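Local coordinates for protein computational Design of Enzyme (Synthetic construct, PDB 3TP4) that is a computationally designed enzyme, built on a glycosyl hydrolase family 26 scaffold and probably meant to carry an activated serine catalytic triad, at residues 187-198 / 229-240. Sequence-based numbering, arbitrary orientation.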
ATOM      1  N   TYR A 187     -13.843   2.694   5.598  1.00 29.72           N
ATOM      2  CA  TYR A 187     -14.976   1.792   5.758  1.00 28.10           C
ATOM      3  C   TYR A 187     -16.305   2.558   5.758  1.00 24.36           C
ATOM      4  O   TYR A 187     -17.327   2.062   5.262  1.00 29.66           O
ATOM      5  CB  TYR A 187     -14.809   0.957   7.031  1.00 29.57           C
ATOM      6  CG  TYR A 187     -13.902  -0.225   6.804  1.00 26.31           C
ATOM      7  CD1 TYR A 187     -12.529  -0.107   6.956  1.00 29.78           C
ATOM      8  CD2 TYR A 187     -14.417  -1.438   6.377  1.00 29.28           C
ATOM      9  CE1 TYR A 187     -11.696  -1.182   6.732  1.00 34.19           C
ATOM     10  CE2 TYR A 187     -13.592  -2.518   6.146  1.00 35.92           C
ATOM     11  CZ  TYR A 187     -12.234  -2.383   6.326  1.00 35.39           C
ATOM     12  OH  TYR A 187     -11.407  -3.455   6.097  1.00 42.34           O
ATOM     13  N   GLY A 188     -16.281   3.766   6.311  1.00 30.74           N
ATOM     14  CA  GLY A 188     -17.479   4.592   6.357  1.00 35.16           C
ATOM     15  C   GLY A 188     -17.897   5.087   4.984  1.00 37.55           C
ATOM     16  O   GLY A 188     -19.091   5.214   4.703  1.00 38.60           O
ATOM     17  N   SER A 189     -16.915   5.350   4.124  1.00 32.40           N
ATOM     18  CA  SER A 189     -17.188   5.807   2.759  1.00 31.27           C
ATOM     19  C   SER A 189     -16.241   5.138   1.760  1.00 25.51           C
ATOM     20  O   SER A 189     -15.275   5.752   1.300  1.00 24.75           O
ATOM     21  CB  SER A 189     -17.050   7.325   2.665  1.00 36.30           C
ATOM     22  OG  SER A 189     -17.566   7.784   1.427  1.00 37.37           O
ATOM     23  N   PRO A 190     -16.506   3.870   1.441  1.00 24.92           N
ATOM     24  CA  PRO A 190     -15.534   3.085   0.669  1.00 31.63           C
ATOM     25  C   PRO A 190     -15.384   3.589  -0.762  1.00 33.45           C
ATOM     26  O   PRO A 190     -14.303   3.471  -1.336  1.00 29.51           O
ATOM     27  CB  PRO A 190     -16.118   1.672   0.692  1.00 26.33           C
ATOM     28  CG  PRO A 190     -17.567   1.842   1.026  1.00 29.32           C
ATOM     29  CD  PRO A 190     -17.640   3.057   1.905  1.00 28.89           C
ATOM     30  N   GLY A 191     -16.444   4.159  -1.317  1.00 24.50           N
ATOM     31  CA  GLY A 191     -16.388   4.719  -2.661  1.00 28.25           C
ATOM     32  C   GLY A 191     -15.395   5.865  -2.738  1.00 26.84           C
ATOM     33  O   GLY A 191     -14.685   6.025  -3.725  1.00 27.27           O
ATOM     34  N   GLU A 192     -15.334   6.668  -1.682  1.00 25.70           N
ATOM     35  CA  GLU A 192     -14.423   7.797  -1.653  1.00 23.42           C
ATOM     36  C   GLU A 192     -12.991   7.303  -1.437  1.00 29.34           C
ATOM     37  O   GLU A 192     -12.041   7.846  -2.009  1.00 27.07           O
ATOM     38  CB  GLU A 192     -14.832   8.796  -0.564  1.00 29.22           C
ATOM     39  CG  GLU A 192     -16.137   9.556  -0.852  1.00 28.84           C
ATOM     40  CD  GLU A 192     -16.418  10.622   0.210  1.00 34.40           C
ATOM     41  OE1 GLU A 192     -16.879  10.267   1.317  1.00 32.17           O
ATOM     42  OE2 GLU A 192     -16.163  11.808  -0.054  1.00 38.19           O
ATOM     43  N   TYR A 193     -12.828   6.270  -0.616  1.00 27.65           N
ATOM     44  CA  TYR A 193     -11.505   5.672  -0.491  1.00 26.28           C
ATOM     45  C   TYR A 193     -11.018   5.144  -1.851  1.00 26.95           C
ATOM     46  O   TYR A 193      -9.859   5.334  -2.231  1.00 23.69           O
ATOM     47  CB  TYR A 193     -11.464   4.539   0.533  1.00 19.75           C
ATOM     48  CG  TYR A 193     -10.071   3.946   0.615  1.00 25.79           C
ATOM     49  CD1 TYR A 193      -9.084   4.565   1.354  1.00 23.33           C
ATOM     50  CD2 TYR A 193      -9.737   2.803  -0.095  1.00 33.39           C
ATOM     51  CE1 TYR A 193      -7.809   4.057   1.419  1.00 26.36           C
ATOM     52  CE2 TYR A 193      -8.456   2.284  -0.045  1.00 33.25           C
ATOM     53  CZ  TYR A 193      -7.503   2.911   0.721  1.00 26.55           C
ATOM     54  OH  TYR A 193      -6.233   2.421   0.773  1.00 25.31           O
ATOM     55  N   GLN A 194     -11.909   4.468  -2.564  1.00 25.60           N
ATOM     56  CA  GLN A 194     -11.557   3.885  -3.852  1.00 26.44           C
ATOM     57  C   GLN A 194     -11.143   4.968  -4.848  1.00 25.83           C
ATOM     58  O   GLN A 194     -10.183   4.791  -5.593  1.00 25.92           O
ATOM     59  CB  GLN A 194     -12.716   3.045  -4.400  1.00 25.66           C
ATOM     60  CG  GLN A 194     -12.951   1.754  -3.625  1.00 24.15           C
ATOM     61  CD  GLN A 194     -14.296   1.121  -3.930  1.00 29.15           C
ATOM     62  OE1 GLN A 194     -15.251   1.807  -4.306  1.00 29.13           O
ATOM     63  NE2 GLN A 194     -14.379  -0.197  -3.765  1.00 25.39           N
ATOM     64  N   GLU A 195     -11.851   6.095  -4.868  1.00 23.90           N
ATOM     65  CA  GLU A 195     -11.470   7.147  -5.802  1.00 24.78           C
ATOM     66  C   GLU A 195     -10.156   7.796  -5.390  1.00 27.34           C
ATOM     67  O   GLU A 195      -9.373   8.196  -6.248  1.00 23.92           O
ATOM     68  CB  GLU A 195     -12.576   8.196  -5.985  1.00 25.32           C
ATOM     69  CG  GLU A 195     -13.836   7.625  -6.617  1.00 25.82           C
ATOM     70  CD  GLU A 195     -13.558   6.872  -7.923  1.00 27.70           C
ATOM     71  OE1 GLU A 195     -12.684   7.302  -8.710  1.00 25.63           O
ATOM     72  OE2 GLU A 195     -14.221   5.849  -8.157  1.00 26.89           O
ATOM     73  N   LEU A 196      -9.904   7.886  -4.080  1.00 22.76           N
ATOM     74  CA  LEU A 196      -8.639   8.446  -3.598  1.00 25.54           C
ATOM     75  C   LEU A 196      -7.480   7.555  -4.042  1.00 26.32           C
ATOM     76  O   LEU A 196      -6.471   8.039  -4.553  1.00 25.56           O
ATOM     77  CB  LEU A 196      -8.629   8.571  -2.061  1.00 25.00           C
ATOM     78  CG  LEU A 196      -7.260   8.772  -1.389  1.00 27.47           C
ATOM     79  CD1 LEU A 196      -6.598  10.059  -1.846  1.00 26.89           C
ATOM     80  CD2 LEU A 196      -7.351   8.739   0.156  1.00 26.81           C
ATOM     81  N   TYR A 197      -7.630   6.250  -3.829  1.00 24.38           N
ATOM     82  CA  TYR A 197      -6.572   5.305  -4.182  1.00 20.51           C
ATOM     83  C   TYR A 197      -6.346   5.349  -5.697  1.00 20.29           C
ATOM     84  O   TYR A 197      -5.200   5.385  -6.164  1.00 23.81           O
ATOM     85  CB  TYR A 197      -6.951   3.886  -3.733  1.00 21.18           C
ATOM     86  CG  TYR A 197      -5.815   2.877  -3.805  1.00 21.69           C
ATOM     87  CD1 TYR A 197      -5.393   2.357  -5.027  1.00 23.53           C
ATOM     88  CD2 TYR A 197      -5.186   2.426  -2.647  1.00 24.54           C
ATOM     89  CE1 TYR A 197      -4.349   1.423  -5.097  1.00 22.14           C
ATOM     90  CE2 TYR A 197      -4.146   1.494  -2.705  1.00 24.04           C
ATOM     91  CZ  TYR A 197      -3.735   1.001  -3.932  1.00 25.11           C
ATOM     92  OH  TYR A 197      -2.698   0.091  -3.988  1.00 31.60           O
ATOM     93  N   ARG A 198      -7.440   5.334  -6.458  1.00 21.74           N
ATOM     94  CA  ARG A 198      -7.359   5.291  -7.928  1.00 26.10           C
ATOM     95  C   ARG A 198      -6.684   6.546  -8.476  1.00 27.35           C
ATOM     96  O   ARG A 198      -5.797   6.459  -9.328  1.00 26.76           O
ATOM     97  CB  ARG A 198      -8.747   5.094  -8.555  1.00 25.22           C
ATOM     98  CG  ARG A 198      -9.331   3.683  -8.323  1.00 27.19           C
ATOM     99  CD  ARG A 198     -10.837   3.653  -8.513  1.00 25.61           C
ATOM    100  NE  ARG A 198     -11.403   2.336  -8.228  1.00 23.86           N
ATOM    101  CZ  ARG A 198     -12.710   2.095  -8.103  1.00 27.24           C
ATOM    102  NH1 ARG A 198     -13.593   3.076  -8.226  1.00 26.19           N
ATOM    103  NH2 ARG A 198     -13.136   0.869  -7.849  1.00 28.31           N
ATOM    104  N   VAL A 229     -16.127  -8.494   3.735  1.00 22.93           N
ATOM    105  CA  VAL A 229     -15.659  -7.486   4.673  1.00 22.79           C
ATOM    106  C   VAL A 229     -14.243  -7.009   4.269  1.00 28.51           C
ATOM    107  O   VAL A 229     -13.953  -5.809   4.206  1.00 25.50           O
ATOM    108  CB  VAL A 229     -15.685  -8.023   6.121  1.00 30.00           C
ATOM    109  CG1 VAL A 229     -15.184  -6.976   7.088  1.00 28.89           C
ATOM    110  CG2 VAL A 229     -17.113  -8.482   6.491  1.00 27.85           C
ATOM    111  N   TYR A 230     -13.366  -7.963   3.978  1.00 29.31           N
ATOM    112  CA  TYR A 230     -12.015  -7.649   3.516  1.00 23.13           C
ATOM    113  C   TYR A 230     -12.035  -6.772   2.262  1.00 26.00           C
ATOM    114  O   TYR A 230     -11.253  -5.818   2.139  1.00 23.93           O
ATOM    115  CB  TYR A 230     -11.268  -8.956   3.216  1.00 24.89           C
ATOM    116  CG  TYR A 230      -9.846  -8.773   2.675  1.00 25.98           C
ATOM    117  CD1 TYR A 230      -8.798  -8.423   3.517  1.00 25.34           C
ATOM    118  CD2 TYR A 230      -9.568  -8.973   1.328  1.00 23.14           C
ATOM    119  CE1 TYR A 230      -7.488  -8.265   3.030  1.00 21.95           C
ATOM    120  CE2 TYR A 230      -8.269  -8.823   0.830  1.00 25.92           C
ATOM    121  CZ  TYR A 230      -7.239  -8.470   1.686  1.00 21.13           C
ATOM    122  OH  TYR A 230      -5.957  -8.333   1.193  1.00 22.99           O
ATOM    123  N   LEU A 231     -12.933  -7.077   1.335  1.00 24.91           N
ATOM    124  CA  LEU A 231     -12.956  -6.344   0.063  1.00 25.39           C
ATOM    125  C   LEU A 231     -13.751  -5.039   0.056  1.00 26.81           C
ATOM    126  O   LEU A 231     -13.854  -4.398  -0.986  1.00 25.96           O
ATOM    127  CB  LEU A 231     -13.457  -7.239  -1.067  1.00 22.64           C
ATOM    128  CG  LEU A 231     -12.587  -8.461  -1.349  1.00 27.74           C
ATOM    129  CD1 LEU A 231     -13.317  -9.382  -2.321  1.00 28.73           C
ATOM    130  CD2 LEU A 231     -11.214  -8.044  -1.889  1.00 25.55           C
ATOM    131  N   ARG A 232     -14.298  -4.635   1.199  1.00 25.07           N
ATOM    132  CA  ARG A 232     -15.124  -3.421   1.236  1.00 31.08           C
ATOM    133  C   ARG A 232     -14.453  -2.216   0.568  1.00 33.74           C
ATOM    134  O   ARG A 232     -15.095  -1.479  -0.182  1.00 27.21           O
ATOM    135  CB  ARG A 232     -15.544  -3.071   2.673  1.00 36.17           C
ATOM    136  CG  ARG A 232     -16.934  -3.594   3.039  1.00 51.52           C
ATOM    137  CD  ARG A 232     -17.180  -3.634   4.556  1.00 57.39           C
ATOM    138  NE  ARG A 232     -17.659  -2.358   5.082  1.00 54.29           N
ATOM    139  CZ  ARG A 232     -18.106  -2.174   6.324  1.00 48.95           C
ATOM    140  NH1 ARG A 232     -18.143  -3.186   7.183  1.00 41.55           N
ATOM    141  NH2 ARG A 232     -18.522  -0.968   6.706  1.00 40.38           N
ATOM    142  N   THR A 233     -13.160  -2.029   0.831  1.00 28.75           N
ATOM    143  CA  THR A 233     -12.453  -0.850   0.355  1.00 24.38           C
ATOM    144  C   THR A 233     -11.496  -1.135  -0.809  1.00 29.48           C
ATOM    145  O   THR A 233     -10.654  -0.299  -1.145  1.00 25.88           O
ATOM    146  CB  THR A 233     -11.664  -0.180   1.510  1.00 28.67           C
ATOM    147  OG1 THR A 233     -10.602  -1.042   1.945  1.00 31.99           O
ATOM    148  CG2 THR A 233     -12.599   0.105   2.701  1.00 23.16           C
ATOM    149  N   TYR A 234     -11.631  -2.309  -1.422  1.00 25.51           N
ATOM    150  CA  TYR A 234     -10.734  -2.732  -2.493  1.00 28.03           C
ATOM    151  C   TYR A 234     -10.775  -1.781  -3.693  1.00 29.99           C
ATOM    152  O   TYR A 234     -11.834  -1.543  -4.254  1.00 26.20           O
ATOM    153  CB  TYR A 234     -11.131  -4.129  -2.952  1.00 27.32           C
ATOM    154  CG  TYR A 234     -10.245  -4.714  -4.031  1.00 27.09           C
ATOM    155  CD1 TYR A 234      -8.865  -4.798  -3.854  1.00 25.39           C
ATOM    156  CD2 TYR A 234     -10.791  -5.219  -5.210  1.00 28.62           C
ATOM    157  CE1 TYR A 234      -8.054  -5.349  -4.832  1.00 28.30           C
ATOM    158  CE2 TYR A 234      -9.985  -5.779  -6.195  1.00 27.57           C
ATOM    159  CZ  TYR A 234      -8.616  -5.834  -5.998  1.00 25.96           C
ATOM    160  OH  TYR A 234      -7.807  -6.384  -6.964  1.00 24.95           O
ATOM    161  N   PRO A 235      -9.617  -1.237  -4.097  1.00 24.42           N
ATOM    162  CA  PRO A 235      -9.608  -0.274  -5.207  1.00 25.26           C
ATOM    163  C   PRO A 235      -9.866  -0.889  -6.589  1.00 26.46           C
ATOM    164  O   PRO A 235     -10.258  -0.163  -7.501  1.00 27.87           O
ATOM    165  CB  PRO A 235      -8.187   0.326  -5.146  1.00 22.99           C
ATOM    166  CG  PRO A 235      -7.726   0.079  -3.783  1.00 24.61           C
ATOM    167  CD  PRO A 235      -8.327  -1.266  -3.401  1.00 21.76           C
ATOM    168  N   GLY A 236      -9.641  -2.189  -6.746  1.00 27.69           N
ATOM    169  CA  GLY A 236      -9.882  -2.841  -8.026  1.00 26.77           C
ATOM    170  C   GLY A 236      -8.643  -3.488  -8.623  1.00 24.98           C
ATOM    171  O   GLY A 236      -7.521  -3.059  -8.351  1.00 23.97           O
ATOM    172  N   ASP A 237      -8.853  -4.498  -9.465  1.00 28.88           N
ATOM    173  CA  ASP A 237      -7.757  -5.245 -10.080  1.00 29.52           C
ATOM    174  C   ASP A 237      -6.796  -4.382 -10.895  1.00 30.48           C
ATOM    175  O   ASP A 237      -5.601  -4.675 -10.964  1.00 26.19           O
ATOM    176  CB  ASP A 237      -8.292  -6.357 -10.981  1.00 29.91           C
ATOM    177  CG  ASP A 237      -9.141  -7.366 -10.231  1.00 35.14           C
ATOM    178  OD1 ASP A 237      -9.119  -7.382  -8.983  1.00 33.25           O
ATOM    179  OD2 ASP A 237      -9.823  -8.160 -10.905  1.00 33.19           O
ATOM    180  N   ALA A 238      -7.304  -3.327 -11.522  1.00 28.83           N
ATOM    181  CA  ALA A 238      -6.447  -2.475 -12.347  1.00 27.30           C
ATOM    182  C   ALA A 238      -5.565  -1.564 -11.506  1.00 26.35           C
ATOM    183  O   ALA A 238      -4.764  -0.803 -12.043  1.00 28.86           O
ATOM    184  CB  ALA A 238      -7.296  -1.633 -13.305  1.00 28.60           C
ATOM    185  N   PHE A 239      -5.714  -1.634 -10.187  1.00 23.93           N
ATOM    186  CA  PHE A 239      -5.080  -0.647  -9.308  1.00 28.21           C
ATOM    187  C   PHE A 239      -4.169  -1.208  -8.217  1.00 27.01           C
ATOM    188  O   PHE A 239      -3.396  -0.462  -7.620  1.00 25.04           O
ATOM    189  CB  PHE A 239      -6.154   0.246  -8.675  1.00 27.15           C
ATOM    190  CG  PHE A 239      -6.924   1.041  -9.683  1.00 25.30           C
ATOM    191  CD1 PHE A 239      -6.404   2.218 -10.185  1.00 28.26           C
ATOM    192  CD2 PHE A 239      -8.147   0.592 -10.157  1.00 22.27           C
ATOM    193  CE1 PHE A 239      -7.091   2.955 -11.143  1.00 26.58           C
ATOM    194  CE2 PHE A 239      -8.851   1.323 -11.109  1.00 28.17           C
ATOM    195  CZ  PHE A 239      -8.317   2.515 -11.598  1.00 25.83           C
ATOM    196  N   VAL A 240      -4.264  -2.509  -7.962  1.00 24.11           N
ATOM    197  CA  VAL A 240      -3.520  -3.145  -6.873  1.00 24.37           C
ATOM    198  C   VAL A 240      -2.642  -4.295  -7.385  1.00 28.01           C
ATOM    199  O   VAL A 240      -3.130  -5.160  -8.117  1.00 28.50           O
ATOM    200  CB  VAL A 240      -4.492  -3.724  -5.821  1.00 24.89           C
ATOM    201  CG1 VAL A 240      -3.721  -4.458  -4.720  1.00 25.26           C
ATOM    202  CG2 VAL A 240      -5.370  -2.612  -5.224  1.00 27.11           C
TER
HETATM  203  O   HOH W   1     -11.762  -3.355   3.152  1.00 26.60           O
HETATM  204  O   HOH W   2     -17.916  -0.457   3.605  1.00 47.23           O
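This is a helix-to-loop contact on the outer layer of the TIM barrel. Helix 190-207 packs against the segment that runs from the end of helix 227-230 toward barrel strand 242-249. Y187 and T233 bury the most surface, at one end; Y197, R198, P235 and F239 pack at the other. CG of P235 sits over one face of the Y197 ring, 3.5 Å from the centroid, a CH-pi contact. CG of Y197 lies anti to the backbone N (chi1 -169°), which turns the ring toward P235 and strand 213-217. F239 O meets the edge of that ring and is buried without a polar partner. R198 CG makes a second CH-pi contact over the face of F239, 3.5 Å from the ring centroid. One turn earlier in the helix, Q194 NE2 donates to Y234 O at 2.9 Å, from above the carbonyl plane. T233 CG2 makes a CH-pi contact over the face of Y187, 4.1 Å from the ring centroid. Water 1 joins Y230 O and T233 N. R198 NH1 forms a salt bridge with E195 OE2. R198 also grips P235 O side-on: NE is 2.8 Å from that oxygen, in the carbonyl plane, and NH2 is 3.1 Å from it, above the plane.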